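Local coordinates for 401aa long hypothetical glucose-1-phosphate thymidylyltransferase (Sulfolobus tokodaii, PDB 2GGO), which probably transfers nucleotidyl groups from dTTP or UTP to sugar 1-phosphates and acetyl groups to amino-sugar 1-phosphates, in making UDP-N-acetylglucosamine and UDP-N-acetylgalactosamine, at residues 27-32 with 220-225; 205-210 with 215-220; 294-299 with 352-357; 313-318 with 327-332. All blocks are in the same frame, centred on the assembly; numbering follows the deposited sequence.

Contact 1 of 4, residues 27-32 with 220-225; sequences PILSKP and KWALDN
The CA atoms of I28 and A222 lie 7.0 Å apart where a tight beta hairpin, strands 27-28 and 31-32, comes up against the last turns of helix 212-225 in the nucleotidyltransferase part of the chain, which belongs to the GT-A clan. The hairpin is identified by paired backbone bonds, I28 N to K31 O (2.9 Å) and K31 N to I28 O (3.1 Å), which close a type II' turn from I28 to K31. L29 takes the first corner of that turn, with phi 47° and psi -129°, and this conformation carries its side chain toward the helix.

No hydrogen bond joins the two segments directly; the interface is made by aliphatic groups. I28 presents its CG2 branch, which stands anti to the backbone N because chi1 is -59°, and this methyl presses on A222 CB at 3.5 Å, a close methyl-methyl approach. The small side chain of A222 thus allows close approach, and it is shared: L29 CD1 lies 3.9 Å from the same A222 CB. Y264, from strand 263-265, also touches both L29 and L223, so the beta-helical part of the chain borders this apolar patch. Polar fastening comes from one turn earlier in the helix, where the N219 side chain bonds to P27 O and L29 N. The two leucine side chains, L29 and L223, meet at about a right angle, with L29 CD2 reaching L223 CB at 4.2 Å.

Contact 2 of 4, residues 205-210 with 215-220; sequences YWMDIG and IIDVNK
The carbonyl oxygen of I215, a residue whose side chain packs on I209, is gripped twice by N219. The helical N219 N lies 3.3 Å from I215 O, and the side-chain N219 ND2 donates to I215 O at 2.9 Å with an N-H...O angle of 159°. The two donors arrive from opposite faces of the carbonyl plane, and the oxygen lies almost in the N219 amide plane, so this bond helps fix the rotation of the amide.

Between the segments the contact is apolar, and V218 carries most of it. M207 CG closes to 3.4 Å on V218 CG1, a tight carbon pair. The M207 chain then bends at chi2 and chi3 (62° and 75°), which swings its methyl CE over to D217 CB at 3.8 Å. The tyrosine meets the same V218 methyl at the ring edge, Y205 OH to V218 CG1 being 3.7 Å. I209 divides its branches: CD1 reaches V218 CG2 at 4.0 Å, while CG2 faces I215 CG1.

Strand 206-208 pairs antiparallel with strand 100-102, whose F101 also touches V218; helix 212-225 therefore packs against this two-stranded ribbon, with the Y205 ring stacked on W221 one turn along the helix.

Contact 3 of 4, residues 294-299 with 352-357; sequences EVKESV and RRKLGA
R352 and E297 form the salt bridge between the segments, beside D314, which is the stronger partner of R352 and also of K296. R352 NE and R352 NH2 both donate to K354 O, at 3.1 and 3.2 Å, a side-on grip on one oxygen that holds the group across the loop. The bridge between the segments is looser: R352 NH2 reaches E297 OE1 at 3.3 Å with an N-H...O angle of 148°, a weak bond. The carboxylate oxygen sits at the edge of the guanidinium, near its plane, but the two flat groups are turned 86° apart, so the pair is not a coplanar two-pronged salt bridge; one oxygen meets chiefly one nitrogen. E297 OE1 also has K220 NZ of helix 212-225 as a partner.

E297 lies in a left-handed backbone conformation at a corner of the parallel beta-helix, and its extended chain runs out to meet R352 from the opposite direction. Farther along, K296 NZ passes K354 CD at 4.2 Å.

The chemistry is thus a network of two carboxylates, E297 and D314, among K220, K296 and R352. Such mutual compensation would probably favour the ionised form of both acids, the partly exposed E297 and the buried D314.

Contact 4 of 4, residues 313-318 with 327-332; sequences GDSVIA and TLIANL
Two successive coils of the left-handed parallel beta-helix, the fold of the hexapeptide-repeat family, meet here at a corner, D314 on one and N331 on the next, with the CA atoms of G313 and N331 6.3 Å apart. Across this step N331 ND2 donates to D314 OD2 at 2.7 Å, with an N-H...O angle of 159°. The donor meets the oxygen nearly along the C-O direction, and D314 OD2 lies close to the amide plane of N331, while the carboxylate and amide planes are inclined by 39°. A chi1 of 49° places N331 CG between its backbone N and carbonyl carbon, turning the amide toward the coil of D314; its ND2 also passes G313 CA at 4.1 Å. D314 OD2 is shared with the ammonium of K296, so the buried oxygen has two donors.

Next to D314 the contact is van der Waals: I329 CD1 and I329 CG2 lie 3.7 and 3.9 Å from S315 OG, so that both methyls rest against the hydroxyl.

Strand 311-313 leads into the corner at D314 and strand 316-317 leaves it, lying between strands 298-300 and 358-359 in a parallel sheet. Strand 328-329, in the next coil, leads to N331, while F323 of strand 322-323 touches both I329 and I317.

In the fold
Contacts 1 and 2 share K220 and use helix 212-225, their centres about 9 Å apart, and the N219 side chain joins them. The helix also faces the beta-helix: besides the K220 salt bridge to contact 3, N219 CB lies 3.9 Å from V299 CG2 of contact 3, and I216 CG1 is 3.6 Å from V316 CG2 of contact 4. Contacts 3 and 4, with centres about 5 Å apart, are tied through neighbouring strands 298-300 and 316-317, V299 O lying 2.7 Å from I317 N. Contact 2 is the one near the nucleotidyltransferase site: the I209 side chain is about 7 Å from that of R13, a likely nucleotide-binding residue, and about 10 Å from the side chain of Y97, which probably binds the sugar 1-phosphate.

Contact 1 of 4, residues 27-32 with 220-225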
loop_
_atom_site.group_PDB
_atom_site.type_symbol
_atom_site.label_atom_id
_atom_site.label_comp_id
_atom_site.label_asym_id
_atom_site.label_seq_id
_atom_site.Cartn_x
_atom_site.Cartn_y
_atom_site.Cartn_z
ATOM N N PRO A 27 1.904 -6.302 0.390
ATOM C CA PRO A 27 0.837 -7.262 0.195
ATOM C C PRO A 27 -0.548 -6.747 0.616
ATOM O O PRO A 27 -0.720 -5.932 1.554
ATOM C CB PRO A 27 1.282 -8.477 1.023
ATOM C CG PRO A 27 2.107 -7.949 2.076
ATOM C CD PRO A 27 2.616 -6.578 1.663
ATOM N N ILE A 28 -1.527 -7.182 -0.154
ATOM C CA ILE A 28 -2.909 -6.995 0.169
ATOM C C ILE A 28 -3.364 -8.433 0.219
ATOM O O ILE A 28 -3.296 -9.145 -0.803
ATOM C CB ILE A 28 -3.631 -6.219 -0.933
ATOM C CG1 ILE A 28 -2.962 -4.865 -1.123
ATOM C CG2 ILE A 28 -5.110 -6.066 -0.575
ATOM C CD1 ILE A 28 -3.121 -4.358 -2.491
ATOM N N LEU A 29 -3.759 -8.885 1.409
ATOM C CA LEU A 29 -3.951 -10.302 1.671
ATOM C C LEU A 29 -2.724 -11.013 1.135
ATOM O O LEU A 29 -1.595 -10.575 1.374
ATOM C CB LEU A 29 -5.248 -10.804 1.030
ATOM C CG LEU A 29 -6.521 -10.084 1.468
ATOM C CD1 LEU A 29 -7.765 -10.652 0.801
ATOM C CD2 LEU A 29 -6.694 -10.082 2.992
ATOM N N SER A 30 -2.903 -12.046 0.334
ATOM C CA SER A 30 -1.755 -12.820 -0.064
ATOM C C SER A 30 -0.915 -12.315 -1.238
ATOM O O SER A 30 0.093 -12.944 -1.554
ATOM C CB SER A 30 -2.216 -14.229 -0.381
ATOM O OG SER A 30 -2.809 -14.267 -1.667
ATOM N N LYS A 31 -1.276 -11.224 -1.916
ATOM C CA LYS A 31 -0.478 -10.867 -3.100
ATOM C C LYS A 31 -0.107 -9.415 -3.162
ATOM O O LYS A 31 -0.814 -8.578 -2.599
ATOM C CB LYS A 31 -1.078 -11.421 -4.423
ATOM C CG LYS A 31 -2.399 -10.852 -4.863
ATOM C CD LYS A 31 -3.168 -11.791 -5.801
ATOM C CE LYS A 31 -4.451 -11.075 -6.282
ATOM N NZ LYS A 31 -5.267 -11.770 -7.321
ATOM N N PRO A 32 1.036 -9.120 -3.796
ATOM C CA PRO A 32 1.485 -7.733 -3.810
ATOM C C PRO A 32 0.523 -6.808 -4.592
ATOM O O PRO A 32 -0.193 -7.247 -5.503
ATOM C CB PRO A 32 2.864 -7.833 -4.446
ATOM C CG PRO A 32 2.775 -9.002 -5.317
ATOM C CD PRO A 32 1.969 -9.999 -4.523
ATOM N N LYS A 220 -7.945 -4.310 4.982
ATOM C CA LYS A 220 -9.280 -4.462 5.598
ATOM C C LYS A 220 -10.339 -4.501 4.516
ATOM O O LYS A 220 -11.118 -5.445 4.420
ATOM C CB LYS A 220 -9.562 -3.328 6.558
ATOM C CG LYS A 220 -8.902 -3.468 7.934
ATOM C CD LYS A 220 -9.272 -2.292 8.751
ATOM C CE LYS A 220 -10.707 -2.459 9.292
ATOM N NZ LYS A 220 -10.907 -1.261 10.116
ATOM N N TRP A 221 -10.315 -3.504 3.638
ATOM C CA TRP A 221 -11.219 -3.551 2.469
ATOM C C TRP A 221 -11.209 -4.899 1.722
ATOM O O TRP A 221 -12.239 -5.537 1.507
ATOM C CB TRP A 221 -10.917 -2.414 1.506
ATOM C CG TRP A 221 -12.040 -2.302 0.512
ATOM C CD1 TRP A 221 -13.199 -1.589 0.662
ATOM C CD2 TRP A 221 -12.142 -2.982 -0.751
ATOM N NE1 TRP A 221 -14.004 -1.768 -0.443
ATOM C CE2 TRP A 221 -13.380 -2.622 -1.319
ATOM C CE3 TRP A 221 -11.296 -3.839 -1.466
ATOM C CZ2 TRP A 221 -13.783 -3.086 -2.582
ATOM C CZ3 TRP A 221 -11.692 -4.304 -2.680
ATOM C CH2 TRP A 221 -12.932 -3.937 -3.238
ATOM N N ALA A 222 -10.038 -5.335 1.312
ATOM C CA ALA A 222 -9.911 -6.585 0.611
ATOM C C ALA A 222 -10.467 -7.809 1.342
ATOM O O ALA A 222 -10.999 -8.735 0.707
ATOM C CB ALA A 222 -8.418 -6.813 0.219
ATOM N N LEU A 223 -10.258 -7.855 2.661
ATOM C CA LEU A 223 -10.724 -8.964 3.474
ATOM C C LEU A 223 -12.236 -8.956 3.412
ATOM O O LEU A 223 -12.879 -10.007 3.237
ATOM C CB LEU A 223 -10.206 -8.843 4.933
ATOM C CG LEU A 223 -10.632 -9.996 5.842
ATOM C CD1 LEU A 223 -10.443 -11.353 5.166
ATOM C CD2 LEU A 223 -9.855 -9.906 7.141
ATOM N N ASP A 224 -12.803 -7.763 3.494
ATOM C CA ASP A 224 -14.250 -7.658 3.425
ATOM C C ASP A 224 -14.797 -8.076 2.057
ATOM O O ASP A 224 -15.766 -8.841 1.971
ATOM C CB ASP A 224 -14.679 -6.239 3.747
ATOM C CG ASP A 224 -14.624 -5.941 5.229
ATOM O OD1 ASP A 224 -14.745 -6.874 6.049
ATOM O OD2 ASP A 224 -14.490 -4.756 5.579
ATOM N N ASN A 225 -14.148 -7.603 1.002
ATOM C CA ASN A 225 -14.763 -7.590 -0.312
ATOM C C ASN A 225 -14.276 -8.626 -1.283
ATOM O O ASN A 225 -15.077 -9.122 -2.079
ATOM C CB ASN A 225 -14.638 -6.209 -0.914
ATOM C CG ASN A 225 -15.539 -5.211 -0.242
ATOM O OD1 ASN A 225 -15.153 -4.523 0.717
ATOM N ND2 ASN A 225 -16.771 -5.131 -0.726
#

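Contact 2 of 4, residues 205-210 with 215-220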
loop_
_atom_site.group_PDB
_atom_site.type_symbol
_atom_site.label_atom_id
_atom_site.label_comp_id
_atom_site.label_asym_id
_atom_site.label_seq_id
_atom_site.Cartn_x
_atom_site.Cartn_y
_atom_site.Cartn_z
ATOM N N TYR A 205 -14.086 1.424 -5.130
ATOM C CA TYR A 205 -13.037 1.739 -4.131
ATOM C C TYR A 205 -11.656 2.117 -4.725
ATOM O O TYR A 205 -11.119 1.440 -5.596
ATOM C CB TYR A 205 -12.938 0.566 -3.135
ATOM C CG TYR A 205 -11.940 0.703 -1.980
ATOM C CD1 TYR A 205 -12.272 1.412 -0.816
ATOM C CD2 TYR A 205 -10.677 0.069 -2.032
ATOM C CE1 TYR A 205 -11.360 1.509 0.251
ATOM C CE2 TYR A 205 -9.764 0.163 -0.958
ATOM C CZ TYR A 205 -10.120 0.876 0.168
ATOM O OH TYR A 205 -9.230 0.990 1.213
ATOM N N TRP A 206 -11.129 3.224 -4.222
ATOM C CA TRP A 206 -9.836 3.776 -4.544
ATOM C C TRP A 206 -9.082 4.091 -3.217
ATOM O O TRP A 206 -9.676 4.544 -2.250
ATOM C CB TRP A 206 -10.044 5.063 -5.337
ATOM C CG TRP A 206 -8.778 5.728 -5.887
ATOM C CD1 TRP A 206 -8.134 5.420 -7.052
ATOM C CD2 TRP A 206 -8.033 6.817 -5.302
ATOM N NE1 TRP A 206 -7.039 6.246 -7.232
ATOM C CE2 TRP A 206 -6.954 7.105 -6.169
ATOM C CE3 TRP A 206 -8.168 7.572 -4.119
ATOM C CZ2 TRP A 206 -6.011 8.107 -5.893
ATOM C CZ3 TRP A 206 -7.231 8.577 -3.853
ATOM C CH2 TRP A 206 -6.165 8.821 -4.727
ATOM N N MET A 207 -7.769 3.898 -3.195
ATOM C CA MET A 207 -6.951 4.297 -2.061
ATOM C C MET A 207 -5.557 4.505 -2.612
ATOM O O MET A 207 -5.036 3.626 -3.252
ATOM C CB MET A 207 -6.949 3.149 -1.033
ATOM C CG MET A 207 -6.056 3.350 0.245
ATOM S SD MET A 207 -6.552 4.763 1.246
ATOM C CE MET A 207 -8.044 4.107 2.023
ATOM N N ASP A 208 -4.922 5.648 -2.413
ATOM C CA ASP A 208 -3.482 5.610 -2.641
ATOM C C ASP A 208 -2.814 5.125 -1.364
ATOM O O ASP A 208 -3.156 5.546 -0.249
ATOM C CB ASP A 208 -2.883 6.922 -3.146
ATOM C CG ASP A 208 -2.812 7.950 -2.094
ATOM O OD1 ASP A 208 -3.734 7.933 -1.248
ATOM O OD2 ASP A 208 -1.862 8.768 -2.121
ATOM N N ILE A 209 -1.890 4.193 -1.505
ATOM C CA ILE A 209 -1.279 3.647 -0.331
ATOM C C ILE A 209 -0.111 4.570 -0.084
ATOM O O ILE A 209 0.990 4.315 -0.502
ATOM C CB ILE A 209 -0.898 2.213 -0.568
ATOM C CG1 ILE A 209 -2.157 1.390 -0.803
ATOM C CG2 ILE A 209 -0.146 1.651 0.629
ATOM C CD1 ILE A 209 -1.810 0.053 -1.365
ATOM N N GLY A 210 -0.390 5.688 0.564
ATOM C CA GLY A 210 0.603 6.733 0.747
ATOM C C GLY A 210 1.084 6.942 2.170
ATOM O O GLY A 210 1.921 7.800 2.432
ATOM N N ILE A 215 -1.852 0.622 4.547
ATOM C CA ILE A 215 -1.739 -0.834 4.391
ATOM C C ILE A 215 -2.828 -1.596 5.173
ATOM O O ILE A 215 -3.353 -2.632 4.721
ATOM C CB ILE A 215 -0.310 -1.321 4.779
ATOM C CG1 ILE A 215 0.759 -0.481 4.074
ATOM C CG2 ILE A 215 -0.162 -2.830 4.545
ATOM C CD1 ILE A 215 2.205 -1.054 4.169
ATOM N N ILE A 216 -3.159 -1.076 6.361
ATOM C CA ILE A 216 -4.301 -1.604 7.122
ATOM C C ILE A 216 -5.624 -1.300 6.379
ATOM O O ILE A 216 -6.389 -2.177 6.100
ATOM C CB ILE A 216 -4.339 -1.137 8.608
ATOM C CG1 ILE A 216 -2.986 -1.458 9.300
ATOM C CG2 ILE A 216 -5.366 -1.976 9.308
ATOM C CD1 ILE A 216 -2.642 -0.646 10.628
ATOM N N ASP A 217 -5.874 -0.047 6.085
ATOM C CA ASP A 217 -6.981 0.348 5.229
ATOM C C ASP A 217 -7.222 -0.653 4.068
ATOM O O ASP A 217 -8.243 -1.371 4.069
ATOM C CB ASP A 217 -6.707 1.764 4.695
ATOM C CG ASP A 217 -6.634 2.787 5.786
ATOM O OD1 ASP A 217 -7.036 2.441 6.909
ATOM O OD2 ASP A 217 -6.162 3.934 5.563
ATOM N N VAL A 218 -6.306 -0.773 3.106
ATOM C CA VAL A 218 -6.670 -1.657 1.945
ATOM C C VAL A 218 -6.830 -3.136 2.263
ATOM O O VAL A 218 -7.596 -3.897 1.610
ATOM C CB VAL A 218 -5.741 -1.470 0.694
ATOM C CG1 VAL A 218 -5.772 -0.042 0.256
ATOM C CG2 VAL A 218 -4.328 -1.808 1.069
ATOM N N ASN A 219 -6.097 -3.607 3.257
ATOM C CA ASN A 219 -6.145 -5.034 3.545
ATOM C C ASN A 219 -7.452 -5.294 4.220
ATOM O O ASN A 219 -8.045 -6.356 4.020
ATOM C CB ASN A 219 -4.975 -5.402 4.485
ATOM C CG ASN A 219 -3.835 -6.008 3.787
ATOM O OD1 ASN A 219 -3.831 -7.189 3.507
ATOM N ND2 ASN A 219 -2.819 -5.216 3.505
ATOM N N LYS A 220 -7.945 -4.310 4.982
ATOM C CA LYS A 220 -9.280 -4.462 5.598
ATOM C C LYS A 220 -10.339 -4.501 4.516
ATOM O O LYS A 220 -11.118 -5.445 4.420
ATOM C CB LYS A 220 -9.562 -3.328 6.558
ATOM C CG LYS A 220 -8.902 -3.468 7.934
ATOM C CD LYS A 220 -9.272 -2.292 8.751
ATOM C CE LYS A 220 -10.707 -2.459 9.292
ATOM N NZ LYS A 220 -10.907 -1.261 10.116
#

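Contact 3 of 4, residues 294-299 with 352-357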
loop_
_atom_site.group_PDB
_atom_site.type_symbol
_atom_site.label_atom_id
_atom_site.label_comp_id
_atom_site.label_asym_id
_atom_site.label_seq_id
_atom_site.Cartn_x
_atom_site.Cartn_y
_atom_site.Cartn_z
ATOM N N GLU A 294 -2.345 -12.658 21.113
ATOM C CA GLU A 294 -3.615 -12.119 20.624
ATOM C C GLU A 294 -3.236 -11.077 19.534
ATOM O O GLU A 294 -2.277 -10.305 19.685
ATOM C CB GLU A 294 -4.445 -11.536 21.799
ATOM C CG GLU A 294 -5.863 -10.858 21.438
ATOM C CD GLU A 294 -6.503 -10.086 22.572
ATOM O OE1 GLU A 294 -6.323 -10.374 23.767
ATOM O OE2 GLU A 294 -7.220 -9.118 22.277
ATOM N N VAL A 295 -3.982 -11.079 18.429
ATOM C CA VAL A 295 -3.788 -10.146 17.327
ATOM C C VAL A 295 -5.127 -9.552 16.945
ATOM O O VAL A 295 -6.145 -10.242 16.994
ATOM C CB VAL A 295 -3.171 -10.874 16.079
ATOM C CG1 VAL A 295 -3.036 -9.917 14.887
ATOM C CG2 VAL A 295 -1.852 -11.497 16.413
ATOM N N LYS A 296 -5.113 -8.256 16.617
ATOM C CA LYS A 296 -6.316 -7.568 16.209
ATOM C C LYS A 296 -5.981 -6.527 15.178
ATOM O O LYS A 296 -5.037 -5.725 15.358
ATOM C CB LYS A 296 -6.927 -6.849 17.417
ATOM C CG LYS A 296 -8.385 -6.432 17.170
ATOM C CD LYS A 296 -8.616 -5.081 17.767
ATOM C CE LYS A 296 -7.494 -4.159 17.606
ATOM N NZ LYS A 296 -7.934 -2.768 18.019
ATOM N N GLU A 297 -6.772 -6.470 14.128
ATOM C CA GLU A 297 -6.562 -5.439 13.111
ATOM C C GLU A 297 -5.132 -5.156 12.761
ATOM O O GLU A 297 -4.645 -4.022 12.872
ATOM C CB GLU A 297 -7.204 -4.125 13.515
ATOM C CG GLU A 297 -7.580 -3.325 12.284
ATOM C CD GLU A 297 -8.731 -2.388 12.549
ATOM O OE1 GLU A 297 -8.619 -1.184 12.232
ATOM O OE2 GLU A 297 -9.752 -2.864 13.094
ATOM N N SER A 298 -4.438 -6.158 12.276
ATOM C CA SER A 298 -3.045 -5.951 11.848
ATOM C C SER A 298 -2.727 -6.817 10.667
ATOM O O SER A 298 -3.367 -7.822 10.444
ATOM C CB SER A 298 -2.054 -6.327 12.979
ATOM O OG SER A 298 -2.607 -5.935 14.207
ATOM N N VAL A 299 -1.670 -6.438 9.978
ATOM C CA VAL A 299 -1.189 -7.105 8.814
ATOM C C VAL A 299 0.175 -7.581 9.217
ATOM O O VAL A 299 1.047 -6.786 9.618
ATOM C CB VAL A 299 -1.084 -6.113 7.632
ATOM C CG1 VAL A 299 -0.685 -6.846 6.362
ATOM C CG2 VAL A 299 -2.475 -5.393 7.456
ATOM N N ARG A 352 -6.167 8.134 13.505
ATOM C CA ARG A 352 -6.622 6.980 14.258
ATOM C C ARG A 352 -6.341 7.178 15.731
ATOM O O ARG A 352 -5.268 7.613 16.120
ATOM C CB ARG A 352 -5.998 5.698 13.740
ATOM C CG ARG A 352 -6.350 5.348 12.293
ATOM C CD ARG A 352 -5.429 4.248 11.785
ATOM N NE ARG A 352 -5.525 3.027 12.599
ATOM C CZ ARG A 352 -6.111 1.882 12.243
ATOM N NH1 ARG A 352 -6.688 1.743 11.048
ATOM N NH2 ARG A 352 -6.138 0.863 13.107
ATOM N N ARG A 353 -7.354 6.874 16.518
ATOM C CA ARG A 353 -7.316 6.979 17.960
ATOM C C ARG A 353 -6.540 5.770 18.466
ATOM O O ARG A 353 -5.763 5.891 19.426
ATOM C CB ARG A 353 -8.753 6.956 18.532
ATOM C CG ARG A 353 -8.864 7.367 20.041
ATOM C CD ARG A 353 -9.996 6.607 20.813
ATOM N NE ARG A 353 -9.857 6.799 22.259
ATOM C CZ ARG A 353 -10.207 5.915 23.201
ATOM N NH1 ARG A 353 -10.734 4.733 22.866
ATOM N NH2 ARG A 353 -10.017 6.227 24.494
ATOM N N LYS A 354 -6.793 4.631 17.818
ATOM C CA LYS A 354 -6.017 3.351 17.981
ATOM C C LYS A 354 -5.043 3.025 16.812
ATOM O O LYS A 354 -5.429 2.747 15.643
ATOM C CB LYS A 354 -6.940 2.163 18.194
ATOM C CG LYS A 354 -7.758 2.243 19.495
ATOM C CD LYS A 354 -7.782 0.880 20.130
ATOM C CE LYS A 354 -8.007 0.944 21.609
ATOM N NZ LYS A 354 -9.463 0.717 21.759
ATOM N N LEU A 355 -3.766 3.056 17.132
ATOM C CA LEU A 355 -2.755 2.772 16.152
ATOM C C LEU A 355 -1.552 2.241 16.924
ATOM O O LEU A 355 -1.117 2.846 17.873
ATOM C CB LEU A 355 -2.386 4.033 15.362
ATOM C CG LEU A 355 -1.303 3.761 14.292
ATOM C CD1 LEU A 355 -1.860 2.754 13.258
ATOM C CD2 LEU A 355 -0.920 5.045 13.647
ATOM N N GLY A 356 -1.087 1.058 16.564
ATOM C CA GLY A 356 0.116 0.536 17.158
ATOM C C GLY A 356 1.303 0.893 16.315
ATOM O O GLY A 356 1.587 2.088 16.087
ATOM N N ALA A 357 2.044 -0.129 15.927
ATOM C CA ALA A 357 3.381 0.068 15.447
ATOM C C ALA A 357 3.623 -0.337 14.002
ATOM O O ALA A 357 2.895 -1.134 13.473
ATOM C CB ALA A 357 4.388 -0.610 16.431
#

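Contact 4 of 4, residues 313-318 with 327-332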
loop_
_atom_site.group_PDB
_atom_site.type_symbol
_atom_site.label_atom_id
_atom_site.label_comp_id
_atom_site.label_asym_id
_atom_site.label_seq_id
_atom_site.Cartn_x
_atom_site.Cartn_y
_atom_site.Cartn_z
ATOM N N GLY A 313 -1.934 -5.198 18.120
ATOM C CA GLY A 313 -3.240 -4.584 17.843
ATOM C C GLY A 313 -2.932 -3.447 16.907
ATOM O O GLY A 313 -1.828 -2.916 16.982
ATOM N N ASP A 314 -3.733 -3.274 15.845
ATOM C CA ASP A 314 -3.618 -2.142 14.915
ATOM C C ASP A 314 -2.258 -1.862 14.346
ATOM O O ASP A 314 -1.857 -0.693 14.180
ATOM C CB ASP A 314 -4.043 -0.915 15.620
ATOM C CG ASP A 314 -5.458 -1.051 16.192
ATOM O OD1 ASP A 314 -6.373 -0.995 15.325
ATOM O OD2 ASP A 314 -5.641 -1.235 17.459
ATOM N N SER A 315 -1.549 -2.888 14.003
ATOM C CA SER A 315 -0.177 -2.727 13.546
ATOM C C SER A 315 0.111 -3.295 12.182
ATOM O O SER A 315 -0.695 -4.053 11.643
ATOM C CB SER A 315 0.734 -3.402 14.547
ATOM O OG SER A 315 0.298 -3.020 15.895
ATOM N N VAL A 316 1.255 -2.913 11.640
ATOM C CA VAL A 316 1.715 -3.523 10.374
ATOM C C VAL A 316 3.077 -4.114 10.610
ATOM O O VAL A 316 4.013 -3.383 10.950
ATOM C CB VAL A 316 1.874 -2.533 9.220
ATOM C CG1 VAL A 316 2.441 -3.296 7.992
ATOM C CG2 VAL A 316 0.513 -1.928 8.816
ATOM N N ILE A 317 3.211 -5.419 10.437
ATOM C CA ILE A 317 4.511 -6.029 10.739
ATOM C C ILE A 317 5.069 -6.697 9.491
ATOM O O ILE A 317 4.404 -7.494 8.865
ATOM C CB ILE A 317 4.367 -7.063 11.855
ATOM C CG1 ILE A 317 4.005 -6.425 13.180
ATOM C CG2 ILE A 317 5.606 -7.891 12.089
ATOM C CD1 ILE A 317 3.608 -7.603 14.134
ATOM N N ALA A 318 6.304 -6.376 9.138
ATOM C CA ALA A 318 6.761 -6.721 7.823
ATOM C C ALA A 318 7.250 -8.163 7.784
ATOM O O ALA A 318 6.747 -8.980 8.612
ATOM C CB ALA A 318 7.745 -5.723 7.322
ATOM N N THR A 327 6.716 -9.423 23.979
ATOM C CA THR A 327 6.744 -8.039 23.405
ATOM C C THR A 327 5.298 -7.611 23.318
ATOM O O THR A 327 4.531 -8.434 22.805
ATOM C CB THR A 327 7.267 -8.261 22.065
ATOM O OG1 THR A 327 8.495 -8.996 22.138
ATOM C CG2 THR A 327 7.228 -7.037 21.110
ATOM N N LEU A 328 4.926 -6.342 23.463
ATOM C CA LEU A 328 3.553 -5.909 23.597
ATOM C C LEU A 328 3.661 -4.612 22.848
ATOM O O LEU A 328 4.633 -3.933 22.938
ATOM C CB LEU A 328 3.101 -5.502 24.998
ATOM C CG LEU A 328 3.422 -6.559 26.015
ATOM C CD1 LEU A 328 3.063 -6.299 27.299
ATOM C CD2 LEU A 328 2.233 -7.509 25.529
ATOM N N ILE A 329 2.740 -4.395 21.945
ATOM C CA ILE A 329 2.533 -3.124 21.305
ATOM C C ILE A 329 1.386 -2.377 21.931
ATOM O O ILE A 329 0.306 -2.911 22.160
ATOM C CB ILE A 329 2.261 -3.308 19.762
ATOM C CG1 ILE A 329 3.401 -4.138 19.152
ATOM C CG2 ILE A 329 2.090 -1.859 19.120
ATOM C CD1 ILE A 329 3.308 -4.328 17.694
ATOM N N ALA A 330 1.582 -1.100 22.194
ATOM C CA ALA A 330 0.542 -0.278 22.713
ATOM C C ALA A 330 -0.195 0.330 21.520
ATOM O O ALA A 330 0.451 0.744 20.581
ATOM C CB ALA A 330 1.180 0.796 23.455
ATOM N N ASN A 331 -1.521 0.432 21.561
ATOM C CA ASN A 331 -2.225 1.062 20.445
ATOM C C ASN A 331 -3.043 2.288 20.833
ATOM O O ASN A 331 -3.844 2.771 20.025
ATOM C CB ASN A 331 -3.105 0.077 19.692
ATOM C CG ASN A 331 -3.947 -0.709 20.567
ATOM O OD1 ASN A 331 -3.793 -0.685 21.783
ATOM N ND2 ASN A 331 -4.832 -1.471 19.977
ATOM N N LEU A 332 -2.819 2.812 22.031
ATOM C CA LEU A 332 -3.581 3.937 22.575
ATOM C C LEU A 332 -2.695 4.834 23.448
ATOM O O LEU A 332 -2.029 4.311 24.333
ATOM C CB LEU A 332 -4.710 3.368 23.398
ATOM C CG LEU A 332 -5.857 4.183 23.982
ATOM C CD1 LEU A 332 -6.837 4.483 22.855
ATOM C CD2 LEU A 332 -6.472 3.303 24.973
#